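Local coordinates for protein intracellular exo-alpha-(1->5)-L-arabinofuranosidase (Bifidobacterium longum, PDB 2Y2W) that hydrolyses terminal alpha-(1->5)-linked L-arabinofuranosyl residues of arabinans and also acts on arabinoxylan, contributing to plant cell-wall breakdown as a family 51 glycoside hydrolase, at residues Ile207-Ile212 with Leu278-Cys283; Asn214-Pro219 with Gly223-Glu228. All coordinates share one frame; numbering follows the deposited sequence.

Interaction 1 of 2, residues Ile207-Ile212 with Leu278-Cys283; sequences IKMWCI and LDFVSC
Within the closed parallel barrel, Met209 on strand 209-212 reaches across the interior to Phe280 at the start of strand 280-287; strand 249-252 lies between these two in the sheet. With chi1 at -158° Met209 swings its CG away from its own N, and the chain then runs extended, crossing the Phe280 side chain at about a right angle and carrying its methyl over the phenyl ring. CE stands 3.9 Å from the centroid of the Phe280 ring and only 8° off the ring normal, a CH-pi contact over the centre of one face. The sulfur follows obliquely, SD lying 4.9 Å from the same Phe280 centroid, a Met-aromatic pair. Ser337 and Ala335 of strand 335-341 pack on Met209 and Phe280 respectively.

The second touch is lighter and lies on the helix side of the barrel: Ile212 CD1 meets Leu278 CD2 at 4.2 Å, where Ile212 also packs on Val234, Val237 and Ala238 of helix 227-244. Trp210 faces outward too, packing on helix 174-185, and its NE1 donates to Ile207 O (2.8 Å), coming in from above the carbonyl plane. Every touching residue is buried, and side chains alternating between barrel interior and surrounding helices are what a (beta/alpha)8 barrel strand is built on.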
ATOM      1  N   ILE D 207     -14.213  17.066 -16.108  1.00 26.25           N
ATOM      2  CA  ILE D 207     -13.962  15.708 -16.564  1.00 26.28           C
ATOM      3  C   ILE D 207     -14.883  14.745 -15.807  1.00 26.38           C
ATOM      4  O   ILE D 207     -14.757  14.571 -14.593  1.00 26.24           O
ATOM      5  CB  ILE D 207     -12.468  15.333 -16.434  1.00 26.29           C
ATOM      6  CG1 ILE D 207     -11.627  16.277 -17.302  1.00 26.49           C
ATOM      7  CG2 ILE D 207     -12.236  13.868 -16.823  1.00 26.13           C
ATOM      8  CD1 ILE D 207     -10.125  16.124 -17.154  1.00 26.95           C
ATOM      9  N   LYS D 208     -15.826  14.159 -16.544  1.00 26.61           N
ATOM     10  CA  LYS D 208     -16.835  13.245 -16.000  1.00 26.76           C
ATOM     11  C   LYS D 208     -16.342  11.806 -15.887  1.00 26.67           C
ATOM     12  O   LYS D 208     -16.468  11.178 -14.833  1.00 26.78           O
ATOM     13  CB  LYS D 208     -18.083  13.256 -16.884  1.00 26.90           C
ATOM     14  CG  LYS D 208     -19.231  14.108 -16.382  1.00 27.69           C
ATOM     15  CD  LYS D 208     -20.413  14.006 -17.344  1.00 28.56           C
ATOM     16  CE  LYS D 208     -21.686  14.570 -16.737  1.00 29.15           C
ATOM     17  NZ  LYS D 208     -22.857  14.360 -17.636  1.00 30.01           N
ATOM     18  N   MET D 209     -15.796  11.292 -16.986  1.00 26.60           N
ATOM     19  CA  MET D 209     -15.431   9.885 -17.094  1.00 26.56           C
ATOM     20  C   MET D 209     -13.968   9.644 -16.717  1.00 26.20           C
ATOM     21  O   MET D 209     -13.056  10.235 -17.305  1.00 26.00           O
ATOM     22  CB  MET D 209     -15.731   9.372 -18.506  1.00 26.80           C
ATOM     23  CG  MET D 209     -15.890   7.871 -18.616  1.00 27.51           C
ATOM     24  SD  MET D 209     -16.561   7.415 -20.223  1.00 29.68           S
ATOM     25  CE  MET D 209     -16.395   5.632 -20.172  1.00 28.61           C
ATOM     26  N   TRP D 210     -13.766   8.773 -15.730  1.00 25.81           N
ATOM     27  CA  TRP D 210     -12.440   8.471 -15.197  1.00 25.58           C
ATOM     28  C   TRP D 210     -12.164   6.974 -15.210  1.00 25.59           C
ATOM     29  O   TRP D 210     -13.030   6.173 -14.851  1.00 25.68           O
ATOM     30  CB  TRP D 210     -12.304   8.981 -13.758  1.00 25.36           C
ATOM     31  CG  TRP D 210     -12.345  10.471 -13.607  1.00 24.90           C
ATOM     32  CD1 TRP D 210     -13.424  11.285 -13.785  1.00 24.42           C
ATOM     33  CD2 TRP D 210     -11.261  11.323 -13.212  1.00 24.47           C
ATOM     34  NE1 TRP D 210     -13.078  12.592 -13.545  1.00 24.29           N
ATOM     35  CE2 TRP D 210     -11.757  12.643 -13.188  1.00 24.15           C
ATOM     36  CE3 TRP D 210      -9.919  11.099 -12.878  1.00 24.46           C
ATOM     37  CZ2 TRP D 210     -10.962  13.734 -12.844  1.00 24.07           C
ATOM     38  CZ3 TRP D 210      -9.129  12.184 -12.538  1.00 24.28           C
ATOM     39  CH2 TRP D 210      -9.653  13.486 -12.523  1.00 24.16           C
ATOM     40  N   CYS D 211     -10.952   6.605 -15.613  1.00 25.54           N
ATOM     41  CA  CYS D 211     -10.506   5.217 -15.553  1.00 25.64           C
ATOM     42  C   CYS D 211      -9.618   4.988 -14.333  1.00 25.74           C
ATOM     43  O   CYS D 211      -8.535   5.571 -14.217  1.00 25.65           O
ATOM     44  CB  CYS D 211      -9.768   4.825 -16.833  1.00 25.56           C
ATOM     45  SG  CYS D 211     -10.782   4.942 -18.308  1.00 25.53           S
ATOM     46  N   ILE D 212     -10.093   4.145 -13.423  1.00 25.85           N
ATOM     47  CA  ILE D 212      -9.360   3.838 -12.205  1.00 26.08           C
ATOM     48  C   ILE D 212      -8.319   2.756 -12.493  1.00 26.23           C
ATOM     49  O   ILE D 212      -8.585   1.556 -12.370  1.00 26.24           O
ATOM     50  CB  ILE D 212     -10.313   3.442 -11.050  1.00 26.17           C
ATOM     51  CG1 ILE D 212     -11.416   4.495 -10.896  1.00 26.17           C
ATOM     52  CG2 ILE D 212      -9.546   3.299  -9.740  1.00 26.14           C
ATOM     53  CD1 ILE D 212     -12.670   3.996 -10.229  1.00 26.52           C
ATOM     54  N   LEU D 278     -19.384   2.276  -9.028  1.00 31.48           N
ATOM     55  CA  LEU D 278     -18.920   2.059 -10.391  1.00 31.48           C
ATOM     56  C   LEU D 278     -20.038   2.271 -11.398  1.00 31.49           C
ATOM     57  O   LEU D 278     -21.219   2.092 -11.087  1.00 31.47           O
ATOM     58  CB  LEU D 278     -18.318   0.658 -10.555  1.00 31.46           C
ATOM     59  CG  LEU D 278     -16.952   0.391  -9.914  1.00 31.32           C
ATOM     60  CD1 LEU D 278     -16.601  -1.075 -10.058  1.00 30.88           C
ATOM     61  CD2 LEU D 278     -15.859   1.275 -10.514  1.00 30.98           C
ATOM     62  N   ASP D 279     -19.648   2.648 -12.609  1.00 31.46           N
ATOM     63  CA  ASP D 279     -20.590   2.923 -13.677  1.00 31.59           C
ATOM     64  C   ASP D 279     -20.253   2.107 -14.923  1.00 31.57           C
ATOM     65  O   ASP D 279     -21.138   1.759 -15.707  1.00 31.50           O
ATOM     66  CB  ASP D 279     -20.584   4.419 -13.990  1.00 31.67           C
ATOM     67  CG  ASP D 279     -20.944   5.268 -12.780  1.00 32.15           C
ATOM     68  OD1 ASP D 279     -22.152   5.385 -12.475  1.00 32.13           O
ATOM     69  OD2 ASP D 279     -20.018   5.815 -12.135  1.00 32.06           O
ATOM     70  N   PHE D 280     -18.970   1.802 -15.087  1.00 31.59           N
ATOM     71  CA  PHE D 280     -18.484   1.059 -16.240  1.00 31.67           C
ATOM     72  C   PHE D 280     -17.535  -0.058 -15.838  1.00 31.70           C
ATOM     73  O   PHE D 280     -16.942  -0.032 -14.758  1.00 31.61           O
ATOM     74  CB  PHE D 280     -17.750   1.988 -17.207  1.00 31.72           C
ATOM     75  CG  PHE D 280     -18.650   2.902 -17.986  1.00 31.75           C
ATOM     76  CD1 PHE D 280     -19.173   2.503 -19.211  1.00 31.61           C
ATOM     77  CD2 PHE D 280     -18.952   4.172 -17.507  1.00 31.85           C
ATOM     78  CE1 PHE D 280     -19.994   3.352 -19.948  1.00 32.15           C
ATOM     79  CE2 PHE D 280     -19.775   5.031 -18.234  1.00 32.20           C
ATOM     80  CZ  PHE D 280     -20.297   4.620 -19.457  1.00 32.29           C
ATOM     81  N   VAL D 281     -17.413  -1.039 -16.725  1.00 31.81           N
ATOM     82  CA  VAL D 281     -16.354  -2.039 -16.663  1.00 31.88           C
ATOM     83  C   VAL D 281     -15.664  -2.044 -18.029  1.00 32.07           C
ATOM     84  O   VAL D 281     -16.328  -2.004 -19.065  1.00 32.07           O
ATOM     85  CB  VAL D 281     -16.892  -3.442 -16.250  1.00 31.83           C
ATOM     86  CG1 VAL D 281     -17.995  -3.930 -17.195  1.00 31.82           C
ATOM     87  CG2 VAL D 281     -15.758  -4.459 -16.140  1.00 31.66           C
ATOM     88  N   SER D 282     -14.334  -2.065 -18.023  1.00 32.43           N
ATOM     89  CA  SER D 282     -13.557  -1.920 -19.253  1.00 32.84           C
ATOM     90  C   SER D 282     -13.314  -3.253 -19.949  1.00 33.15           C
ATOM     91  O   SER D 282     -13.072  -4.267 -19.297  1.00 33.13           O
ATOM     92  CB  SER D 282     -12.219  -1.230 -18.974  1.00 32.81           C
ATOM     93  OG  SER D 282     -11.276  -2.140 -18.435  1.00 32.82           O
ATOM     94  N   CYS D 283     -13.377  -3.231 -21.277  1.00 33.60           N
ATOM     95  CA  CYS D 283     -13.048  -4.389 -22.096  1.00 34.15           C
ATOM     96  C   CYS D 283     -11.961  -4.021 -23.092  1.00 34.53           C
ATOM     97  O   CYS D 283     -12.008  -2.953 -23.713  1.00 34.45           O
ATOM     98  CB  CYS D 283     -14.279  -4.892 -22.845  1.00 34.13           C
ATOM     99  SG  CYS D 283     -15.626  -5.439 -21.790  1.00 34.82           S
TER

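Interaction 2 of 2, residues Asn214-Pro219 with Gly223-Glu228; sequences NEMDGP and GHMSPE
Met216, Met225 and the backbone around His224 make the tight part of this contact. Met225 N donates to Met216 O at 2.9 Å, a nearly straight bond with an N-H...O angle of 168°, and it ties the two backbones together. Beside it the two methionine side chains lie alongside each other, pointing the same way. Met216 is folded at chi2 and chi3 (-59° and -71°), which curls its methyl back against the extended Met225: Met216 CE is 4.0 Å from Met225 SD and about as far from CG and CE of that residue. Met216 CE also lies 3.1 Å from Gly223 O, a close van der Waals approach, and Gly218 O comes within 3.2 Å of His224 CB.

The looser side holds the exposed Pro219 and the outer part of the His224 ring. Pro219 CA lies over one face of the imidazole, toward its rim, 4.0 Å from the His224 centroid, in a CH-pi contact. This outer edge is not wholly solvent, since His239 of a second subunit meets the His224 ring edge-to-face.

A type I turn from Glu215, probably the acid/base, to Gly218 shapes the first segment, and Asp217 OD1 is hydrogen-bonded to Ser256 OG. The loop runs from strand 209-212 to Ser226, the N-cap of helix 227-244, whose Tyr230 packs on both methionines, while Trp266 of helix 265-274 touches Asp217 and Pro227.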
ATOM      1  N   ASN D 214      -5.098   1.071 -15.083  1.00 26.77           N
ATOM      2  CA  ASN D 214      -5.031   0.476 -16.408  1.00 26.90           C
ATOM      3  C   ASN D 214      -4.558  -0.972 -16.361  1.00 27.18           C
ATOM      4  O   ASN D 214      -3.589  -1.293 -15.667  1.00 27.09           O
ATOM      5  CB  ASN D 214      -4.096   1.279 -17.309  1.00 26.83           C
ATOM      6  CG  ASN D 214      -4.007   0.704 -18.703  1.00 26.67           C
ATOM      7  OD1 ASN D 214      -4.889   0.924 -19.532  1.00 26.89           O
ATOM      8  ND2 ASN D 214      -2.944  -0.045 -18.969  1.00 26.40           N
ATOM      9  N   GLU D 215      -5.254  -1.833 -17.105  1.00 27.42           N
ATOM     10  CA  GLU D 215      -4.874  -3.237 -17.313  1.00 27.84           C
ATOM     11  C   GLU D 215      -4.184  -3.875 -16.104  1.00 27.80           C
ATOM     12  O   GLU D 215      -3.125  -4.495 -16.230  1.00 27.73           O
ATOM     13  CB  GLU D 215      -4.001  -3.377 -18.571  1.00 28.00           C
ATOM     14  CG  GLU D 215      -4.737  -3.116 -19.887  1.00 28.81           C
ATOM     15  CD  GLU D 215      -3.861  -3.324 -21.115  1.00 29.81           C
ATOM     16  OE1 GLU D 215      -2.678  -2.921 -21.092  1.00 29.84           O
ATOM     17  OE2 GLU D 215      -4.359  -3.888 -22.112  1.00 30.42           O
ATOM     18  N   MET D 216      -4.802  -3.727 -14.937  1.00 27.99           N
ATOM     19  CA  MET D 216      -4.211  -4.177 -13.676  1.00 28.29           C
ATOM     20  C   MET D 216      -4.122  -5.699 -13.534  1.00 28.31           C
ATOM     21  O   MET D 216      -3.475  -6.198 -12.612  1.00 28.24           O
ATOM     22  CB  MET D 216      -4.958  -3.559 -12.488  1.00 28.31           C
ATOM     23  CG  MET D 216      -4.874  -2.036 -12.428  1.00 28.89           C
ATOM     24  SD  MET D 216      -3.181  -1.404 -12.326  1.00 30.37           S
ATOM     25  CE  MET D 216      -2.746  -1.893 -10.659  1.00 30.38           C
ATOM     26  N   ASP D 217      -4.758  -6.424 -14.456  1.00 28.51           N
ATOM     27  CA  ASP D 217      -4.708  -7.888 -14.486  1.00 28.68           C
ATOM     28  C   ASP D 217      -3.511  -8.409 -15.277  1.00 28.65           C
ATOM     29  O   ASP D 217      -3.065  -9.539 -15.065  1.00 28.77           O
ATOM     30  CB  ASP D 217      -6.010  -8.468 -15.058  1.00 28.84           C
ATOM     31  CG  ASP D 217      -6.226  -8.110 -16.523  1.00 29.30           C
ATOM     32  OD1 ASP D 217      -5.791  -7.018 -16.950  1.00 29.77           O
ATOM     33  OD2 ASP D 217      -6.839  -8.924 -17.248  1.00 30.05           O
ATOM     34  N   GLY D 218      -3.006  -7.589 -16.195  1.00 28.63           N
ATOM     35  CA  GLY D 218      -1.871  -7.966 -17.032  1.00 28.60           C
ATOM     36  C   GLY D 218      -0.573  -8.003 -16.246  1.00 28.57           C
ATOM     37  O   GLY D 218      -0.236  -7.029 -15.577  1.00 28.63           O
ATOM     38  N   PRO D 219       0.160  -9.131 -16.315  1.00 28.51           N
ATOM     39  CA  PRO D 219       1.455  -9.272 -15.630  1.00 28.42           C
ATOM     40  C   PRO D 219       2.577  -8.408 -16.228  1.00 28.28           C
ATOM     41  O   PRO D 219       3.687  -8.387 -15.691  1.00 28.45           O
ATOM     42  CB  PRO D 219       1.782 -10.764 -15.788  1.00 28.45           C
ATOM     43  CG  PRO D 219       0.472 -11.418 -16.107  1.00 28.51           C
ATOM     44  CD  PRO D 219      -0.273 -10.405 -16.916  1.00 28.53           C
ATOM     45  N   GLY D 223       3.047  -2.717 -11.164  1.00 26.43           N
ATOM     46  CA  GLY D 223       2.224  -2.859  -9.967  1.00 26.46           C
ATOM     47  C   GLY D 223       0.952  -3.644 -10.224  1.00 26.59           C
ATOM     48  O   GLY D 223      -0.107  -3.299  -9.704  1.00 26.60           O
ATOM     49  N   HIS D 224       1.059  -4.702 -11.024  1.00 26.74           N
ATOM     50  CA  HIS D 224      -0.097  -5.530 -11.372  1.00 26.97           C
ATOM     51  C   HIS D 224      -0.664  -6.246 -10.159  1.00 27.05           C
ATOM     52  O   HIS D 224       0.069  -6.623  -9.243  1.00 27.21           O
ATOM     53  CB  HIS D 224       0.242  -6.526 -12.487  1.00 27.03           C
ATOM     54  CG  HIS D 224       1.251  -7.561 -12.099  1.00 27.30           C
ATOM     55  ND1 HIS D 224       2.554  -7.250 -11.774  1.00 27.56           N
ATOM     56  CD2 HIS D 224       1.155  -8.909 -12.014  1.00 27.86           C
ATOM     57  CE1 HIS D 224       3.213  -8.358 -11.489  1.00 28.14           C
ATOM     58  NE2 HIS D 224       2.387  -9.381 -11.629  1.00 28.54           N
ATOM     59  N   MET D 225      -1.980  -6.427 -10.162  1.00 27.20           N
ATOM     60  CA  MET D 225      -2.685  -6.920  -8.990  1.00 27.36           C
ATOM     61  C   MET D 225      -3.403  -8.244  -9.233  1.00 27.46           C
ATOM     62  O   MET D 225      -3.596  -8.668 -10.376  1.00 27.43           O
ATOM     63  CB  MET D 225      -3.694  -5.870  -8.506  1.00 27.46           C
ATOM     64  CG  MET D 225      -3.086  -4.663  -7.811  1.00 27.37           C
ATOM     65  SD  MET D 225      -4.361  -3.466  -7.388  1.00 28.52           S
ATOM     66  CE  MET D 225      -3.390  -2.155  -6.648  1.00 28.58           C
ATOM     67  N   SER D 226      -3.773  -8.897  -8.135  1.00 27.56           N
ATOM     68  CA  SER D 226      -4.691 -10.022  -8.157  1.00 27.81           C
ATOM     69  C   SER D 226      -6.116  -9.465  -8.224  1.00 27.87           C
ATOM     70  O   SER D 226      -6.313  -8.261  -8.035  1.00 27.88           O
ATOM     71  CB  SER D 226      -4.495 -10.882  -6.902  1.00 27.86           C
ATOM     72  OG  SER D 226      -4.464 -10.085  -5.729  1.00 28.38           O
ATOM     73  N   PRO D 227      -7.116 -10.323  -8.510  1.00 27.95           N
ATOM     74  CA  PRO D 227      -8.500  -9.838  -8.500  1.00 28.00           C
ATOM     75  C   PRO D 227      -8.928  -9.212  -7.163  1.00 28.17           C
ATOM     76  O   PRO D 227      -9.613  -8.189  -7.166  1.00 28.29           O
ATOM     77  CB  PRO D 227      -9.323 -11.100  -8.801  1.00 27.93           C
ATOM     78  CG  PRO D 227      -8.382 -12.249  -8.609  1.00 27.88           C
ATOM     79  CD  PRO D 227      -7.041 -11.721  -8.968  1.00 27.88           C
ATOM     80  N   GLU D 228      -8.518  -9.809  -6.044  1.00 28.26           N
ATOM     81  CA  GLU D 228      -8.901  -9.314  -4.718  1.00 28.49           C
ATOM     82  C   GLU D 228      -8.241  -7.978  -4.368  1.00 28.30           C
ATOM     83  O   GLU D 228      -8.899  -7.078  -3.838  1.00 28.25           O
ATOM     84  CB  GLU D 228      -8.612 -10.362  -3.636  1.00 28.64           C
ATOM     85  CG  GLU D 228      -9.530 -11.589  -3.676  1.00 30.03           C
ATOM     86  CD  GLU D 228     -10.911 -11.350  -3.054  1.00 32.10           C
ATOM     87  OE1 GLU D 228     -11.116 -10.305  -2.395  1.00 33.21           O
ATOM     88  OE2 GLU D 228     -11.796 -12.223  -3.218  1.00 32.24           O
TER

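Interaction 2 is nested inside the chain loop that interaction 1 closes: strand 209-212 leads through the loop of residues 213-226 into helix 227-244, and strand 280-287 comes later. Their centres are 16 Å apart, and apart from adjoining in sequence they do not touch. Helix 227-244 connects them, because it packs on Ile212 and its Tyr230 OH hydrogen-bonds Ile212 O. Strand 280-287 provides a second tie further along, where His284 hydrogen-bonds Glu215. Interaction 1 spans the barrel interior (Met209-Phe280) and the layer between strands and helices (Ile212-Leu278), whereas interaction 2 shapes the loop following strand 209-212, which carries the probable acid/base toward Glu340, the probable nucleophile.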